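Local coordinates for protein mucin-like protocadherin (PDB 6OAE) that probably mediates adhesion between neighbouring microvilli of the epithelial brush border through calcium-dependent heterophilic complexes of its extracellular domain with CDHR2, at residues S7-N18 with L84-D95. Sequence-based numbering, arbitrary orientation.
Sequences SVNKDIFEVEEN and LRVFVSVLDVND. With CA (calcium ion), chain C; CA (calcium ion), chain D; CA (calcium ion), chain E.
Glu17 and Asp95 meet at the calcium-binding linker between the first two cadherin repeats, where a parallel strand pair of the first repeat ends. Each carboxylate bridges two calcium ions. Glu17 OE1 and Asp95 OD1 bind one ion, together with Asp92 OD1 and the Val93 carbonyl. Glu17 OE2 and Asp95 OD2 bind the other. The side chains reach the ions from opposing sides, their carboxylates turned 64° apart. Glu17 CG stands between its backbone N and carbonyl carbon (chi1 59°), and the extended chain beyond carries the carboxylate to the ions. Val93 N donates to Glu17 OE1 (2.8 Å), on the anti lone pair of that oxygen, which helps fix the group's rotation. Asn18 ND2 donates an almost straight bond to Asp95 OD2 (2.9 Å), from above the carboxylate plane.

Six backbone hydrogen bonds join the segments, from Phe87 N to Asp11 O through to Glu17 N to Leu91 O. On the buried face, Val86 CG1 sits at the Phe13 ring edge, 3.5 Å from Phe13 CE1. Val15 CG2 touches Val88 CG1 (3.5 Å). A water donates to both Asp11 OD2 and Arg85 O.

Glu63 serves both ions, Asp131 the one at Asp92, Asp61 and a water held by Asn18 OD1 the other. Strand 12-16 edges its sheet; strand 67-76 flanks 79-91 opposite.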
loop_
_atom_site.group_PDB
_atom_site.type_symbol
_atom_site.label_atom_id
_atom_site.label_comp_id
_atom_site.label_asym_id
_atom_site.label_seq_id
_atom_site.Cartn_x
_atom_site.Cartn_y
_atom_site.Cartn_z
ATOM N N SER A 7 -12.757 18.710 29.345
ATOM C CA SER A 7 -13.288 18.727 27.966
ATOM C C SER A 7 -12.168 19.011 26.955
ATOM O O SER A 7 -11.077 19.533 27.338
ATOM C CB SER A 7 -14.405 19.723 27.828
ATOM O OG SER A 7 -13.944 21.042 28.059
ATOM N N VAL A 8 -12.448 18.638 25.721
ATOM C CA VAL A 8 -11.704 19.003 24.494
ATOM C C VAL A 8 -12.764 19.465 23.498
ATOM O O VAL A 8 -13.900 18.901 23.535
ATOM C CB VAL A 8 -10.856 17.830 23.970
ATOM C CG1 VAL A 8 -9.801 17.445 24.988
ATOM C CG2 VAL A 8 -11.689 16.598 23.583
ATOM N N ASN A 9 -12.426 20.444 22.670
ATOM C CA ASN A 9 -13.322 21.002 21.623
ATOM C C ASN A 9 -13.296 20.089 20.392
ATOM O O ASN A 9 -14.165 20.234 19.561
ATOM C CB ASN A 9 -12.948 22.441 21.262
ATOM C CG ASN A 9 -11.735 22.561 20.363
ATOM O OD1 ASN A 9 -10.712 21.901 20.573
ATOM N ND2 ASN A 9 -11.824 23.421 19.359
ATOM N N LYS A 10 -12.319 19.188 20.289
ATOM C CA LYS A 10 -12.157 18.294 19.110
ATOM C C LYS A 10 -11.523 16.997 19.593
ATOM O O LYS A 10 -10.611 17.063 20.404
ATOM C CB LYS A 10 -11.325 18.993 18.032
ATOM C CG LYS A 10 -11.165 18.202 16.742
ATOM C CD LYS A 10 -10.397 18.935 15.671
ATOM C CE LYS A 10 -10.076 18.018 14.510
ATOM N NZ LYS A 10 -9.353 18.703 13.416
ATOM N N ASP A 11 -12.023 15.853 19.141
ATOM C CA ASP A 11 -11.498 14.556 19.635
ATOM C C ASP A 11 -11.292 13.559 18.503
ATOM O O ASP A 11 -10.854 12.445 18.817
ATOM C CB ASP A 11 -12.374 14.039 20.779
ATOM C CG ASP A 11 -13.811 13.722 20.427
ATOM O OD1 ASP A 11 -14.142 13.742 19.229
ATOM O OD2 ASP A 11 -14.590 13.450 21.376
ATOM N N ILE A 12 -11.585 13.915 17.250
ATOM C CA ILE A 12 -11.283 13.066 16.063
ATOM C C ILE A 12 -10.380 13.887 15.148
ATOM O O ILE A 12 -10.797 14.985 14.708
ATOM C CB ILE A 12 -12.546 12.577 15.328
ATOM C CG1 ILE A 12 -13.439 11.735 16.248
ATOM C CG2 ILE A 12 -12.205 11.811 14.057
ATOM C CD1 ILE A 12 -14.775 11.395 15.662
ATOM N N PHE A 13 -9.197 13.361 14.871
ATOM C CA PHE A 13 -8.163 14.011 14.029
ATOM C C PHE A 13 -7.852 13.085 12.875
ATOM O O PHE A 13 -7.824 11.849 13.073
ATOM C CB PHE A 13 -6.922 14.332 14.865
ATOM C CG PHE A 13 -7.238 15.246 16.013
ATOM C CD1 PHE A 13 -7.733 14.738 17.209
ATOM C CD2 PHE A 13 -7.106 16.625 15.880
ATOM C CE1 PHE A 13 -8.055 15.588 18.251
ATOM C CE2 PHE A 13 -7.432 17.474 16.918
ATOM C CZ PHE A 13 -7.913 16.961 18.104
ATOM N N GLU A 14 -7.612 13.663 11.706
ATOM C CA GLU A 14 -7.140 12.928 10.528
ATOM C C GLU A 14 -5.723 13.394 10.284
ATOM O O GLU A 14 -5.536 14.604 10.232
ATOM C CB GLU A 14 -8.050 13.173 9.335
ATOM C CG GLU A 14 -9.280 12.303 9.367
ATOM C CD GLU A 14 -10.047 12.313 8.066
ATOM O OE1 GLU A 14 -9.727 13.160 7.197
ATOM O OE2 GLU A 14 -10.937 11.465 7.926
ATOM N N VAL A 15 -4.776 12.455 10.199
ATOM C CA VAL A 15 -3.333 12.755 9.983
ATOM C C VAL A 15 -2.855 11.848 8.852
ATOM O O VAL A 15 -2.999 10.654 8.976
ATOM C CB VAL A 15 -2.500 12.569 11.267
ATOM C CG1 VAL A 15 -1.030 12.877 11.030
ATOM C CG2 VAL A 15 -3.035 13.425 12.421
ATOM N N GLU A 16 -2.305 12.423 7.790
ATOM C CA GLU A 16 -1.699 11.630 6.695
ATOM C C GLU A 16 -0.476 10.922 7.256
ATOM O O GLU A 16 0.297 11.559 7.987
ATOM C CB GLU A 16 -1.268 12.489 5.515
ATOM C CG GLU A 16 -2.418 13.213 4.873
ATOM C CD GLU A 16 -2.213 13.548 3.406
ATOM O OE1 GLU A 16 -1.041 13.604 2.942
ATOM O OE2 GLU A 16 -3.224 13.743 2.740
ATOM N N GLU A 17 -0.310 9.647 6.930
ATOM C CA GLU A 17 0.880 8.896 7.392
ATOM C C GLU A 17 2.120 9.627 6.894
ATOM O O GLU A 17 2.026 10.349 5.872
ATOM C CB GLU A 17 0.849 7.451 6.938
ATOM C CG GLU A 17 0.798 7.269 5.438
ATOM C CD GLU A 17 1.133 5.857 5.011
ATOM O OE1 GLU A 17 0.686 5.460 3.925
ATOM O OE2 GLU A 17 1.837 5.174 5.761
ATOM N N ASN A 18 3.229 9.479 7.625
ATOM C CA ASN A 18 4.546 10.095 7.326
ATOM C C ASN A 18 4.523 11.605 7.613
ATOM O O ASN A 18 5.511 12.242 7.302
ATOM C CB ASN A 18 5.017 9.770 5.902
ATOM C CG ASN A 18 4.986 8.278 5.652
ATOM O OD1 ASN A 18 5.243 7.493 6.565
ATOM N ND2 ASN A 18 4.660 7.877 4.431
ATOM N N LEU A 84 -11.906 10.952 28.829
ATOM C CA LEU A 84 -12.164 11.402 27.443
ATOM C C LEU A 84 -11.410 10.450 26.512
ATOM O O LEU A 84 -10.414 9.888 26.948
ATOM C CB LEU A 84 -11.652 12.838 27.308
ATOM C CG LEU A 84 -12.574 13.990 27.707
ATOM C CD1 LEU A 84 -13.485 13.674 28.862
ATOM C CD2 LEU A 84 -11.760 15.236 28.013
ATOM N N ARG A 85 -11.887 10.256 25.287
ATOM C CA ARG A 85 -11.126 9.552 24.228
ATOM C C ARG A 85 -10.807 10.551 23.122
ATOM O O ARG A 85 -11.661 11.419 22.801
ATOM C CB ARG A 85 -11.886 8.353 23.646
ATOM C CG ARG A 85 -12.319 7.330 24.685
ATOM C CD ARG A 85 -11.197 6.877 25.614
ATOM N NE ARG A 85 -11.776 6.071 26.678
ATOM C CZ ARG A 85 -12.091 4.789 26.549
ATOM N NH1 ARG A 85 -11.862 4.159 25.406
ATOM N NH2 ARG A 85 -12.626 4.130 27.565
ATOM N N VAL A 86 -9.615 10.425 22.567
ATOM C CA VAL A 86 -9.212 11.127 21.321
ATOM C C VAL A 86 -8.748 10.073 20.335
ATOM O O VAL A 86 -7.924 9.202 20.734
ATOM C CB VAL A 86 -8.115 12.166 21.552
ATOM C CG1 VAL A 86 -7.608 12.706 20.210
ATOM C CG2 VAL A 86 -8.593 13.278 22.466
ATOM N N PHE A 87 -9.245 10.150 19.102
ATOM C CA PHE A 87 -8.859 9.253 17.996
ATOM C C PHE A 87 -8.073 10.021 16.941
ATOM O O PHE A 87 -8.518 11.094 16.511
ATOM C CB PHE A 87 -10.106 8.626 17.388
ATOM C CG PHE A 87 -10.707 7.529 18.233
ATOM C CD1 PHE A 87 -10.242 7.239 19.508
ATOM C CD2 PHE A 87 -11.764 6.785 17.758
ATOM C CE1 PHE A 87 -10.807 6.216 20.252
ATOM C CE2 PHE A 87 -12.320 5.762 18.506
ATOM C CZ PHE A 87 -11.837 5.480 19.747
ATOM N N VAL A 88 -6.942 9.459 16.544
ATOM C CA VAL A 88 -6.216 9.904 15.331
ATOM C C VAL A 88 -6.445 8.831 14.271
ATOM O O VAL A 88 -5.939 7.708 14.425
ATOM C CB VAL A 88 -4.727 10.167 15.564
ATOM C CG1 VAL A 88 -4.057 10.576 14.261
ATOM C CG2 VAL A 88 -4.498 11.220 16.635
ATOM N N SER A 89 -7.203 9.180 13.254
ATOM C CA SER A 89 -7.418 8.356 12.061
ATOM C C SER A 89 -6.256 8.642 11.104
ATOM O O SER A 89 -6.146 9.782 10.636
ATOM C CB SER A 89 -8.742 8.647 11.464
ATOM O OG SER A 89 -8.888 7.917 10.267
ATOM N N VAL A 90 -5.420 7.643 10.830
ATOM C CA VAL A 90 -4.244 7.787 9.935
ATOM C C VAL A 90 -4.702 7.528 8.496
ATOM O O VAL A 90 -5.343 6.494 8.256
ATOM C CB VAL A 90 -3.107 6.839 10.339
ATOM C CG1 VAL A 90 -1.906 7.022 9.424
ATOM C CG2 VAL A 90 -2.718 7.024 11.797
ATOM N N LEU A 91 -4.353 8.423 7.577
ATOM C CA LEU A 91 -4.771 8.351 6.161
ATOM C C LEU A 91 -3.642 7.716 5.356
ATOM O O LEU A 91 -2.462 8.113 5.524
ATOM C CB LEU A 91 -5.093 9.739 5.610
ATOM C CG LEU A 91 -6.171 10.522 6.353
ATOM C CD1 LEU A 91 -6.426 11.852 5.658
ATOM C CD2 LEU A 91 -7.457 9.718 6.491
ATOM N N ASP A 92 -4.007 6.775 4.502
ATOM C CA ASP A 92 -3.039 6.061 3.641
ATOM C C ASP A 92 -2.488 7.029 2.593
ATOM O O ASP A 92 -3.263 7.865 2.024
ATOM C CB ASP A 92 -3.661 4.823 2.993
ATOM C CG ASP A 92 -2.658 4.074 2.135
ATOM O OD1 ASP A 92 -1.456 3.958 2.569
ATOM O OD2 ASP A 92 -3.057 3.651 1.018
ATOM N N VAL A 93 -1.191 6.925 2.363
ATOM C CA VAL A 93 -0.424 7.619 1.299
ATOM C C VAL A 93 0.158 6.516 0.403
ATOM O O VAL A 93 0.453 5.402 0.922
ATOM C CB VAL A 93 0.657 8.519 1.930
ATOM C CG1 VAL A 93 1.720 8.972 0.927
ATOM C CG2 VAL A 93 0.028 9.725 2.636
ATOM N N ASN A 94 0.304 6.790 -0.887
ATOM C CA ASN A 94 0.999 5.870 -1.823
ATOM C C ASN A 94 2.497 6.009 -1.541
ATOM O O ASN A 94 3.171 6.797 -2.239
ATOM C CB ASN A 94 0.591 6.151 -3.282
ATOM C CG ASN A 94 1.277 5.212 -4.250
ATOM O OD1 ASN A 94 1.893 4.245 -3.817
ATOM N ND2 ASN A 94 1.185 5.493 -5.545
ATOM N N ASP A 95 3.008 5.299 -0.530
ATOM C CA ASP A 95 4.403 5.450 -0.039
ATOM C C ASP A 95 5.221 4.161 -0.254
ATOM O O ASP A 95 6.395 4.134 0.192
ATOM C CB ASP A 95 4.427 5.918 1.428
ATOM C CG ASP A 95 3.809 4.989 2.455
ATOM O OD1 ASP A 95 2.943 4.177 2.084
ATOM O OD2 ASP A 95 4.193 5.092 3.672
HETATM CA CA CA C . 0.746 3.632 2.454
HETATM CA CA CA D . 3.605 3.684 5.281
HETATM CA CA CA E . 2.033 1.885 -3.820
HETATM O O HOH W 1 -13.826 12.955 23.991
HETATM O O HOH W 2 -10.923 9.191 8.972
HETATM O O HOH W 3 5.309 4.816 6.551
#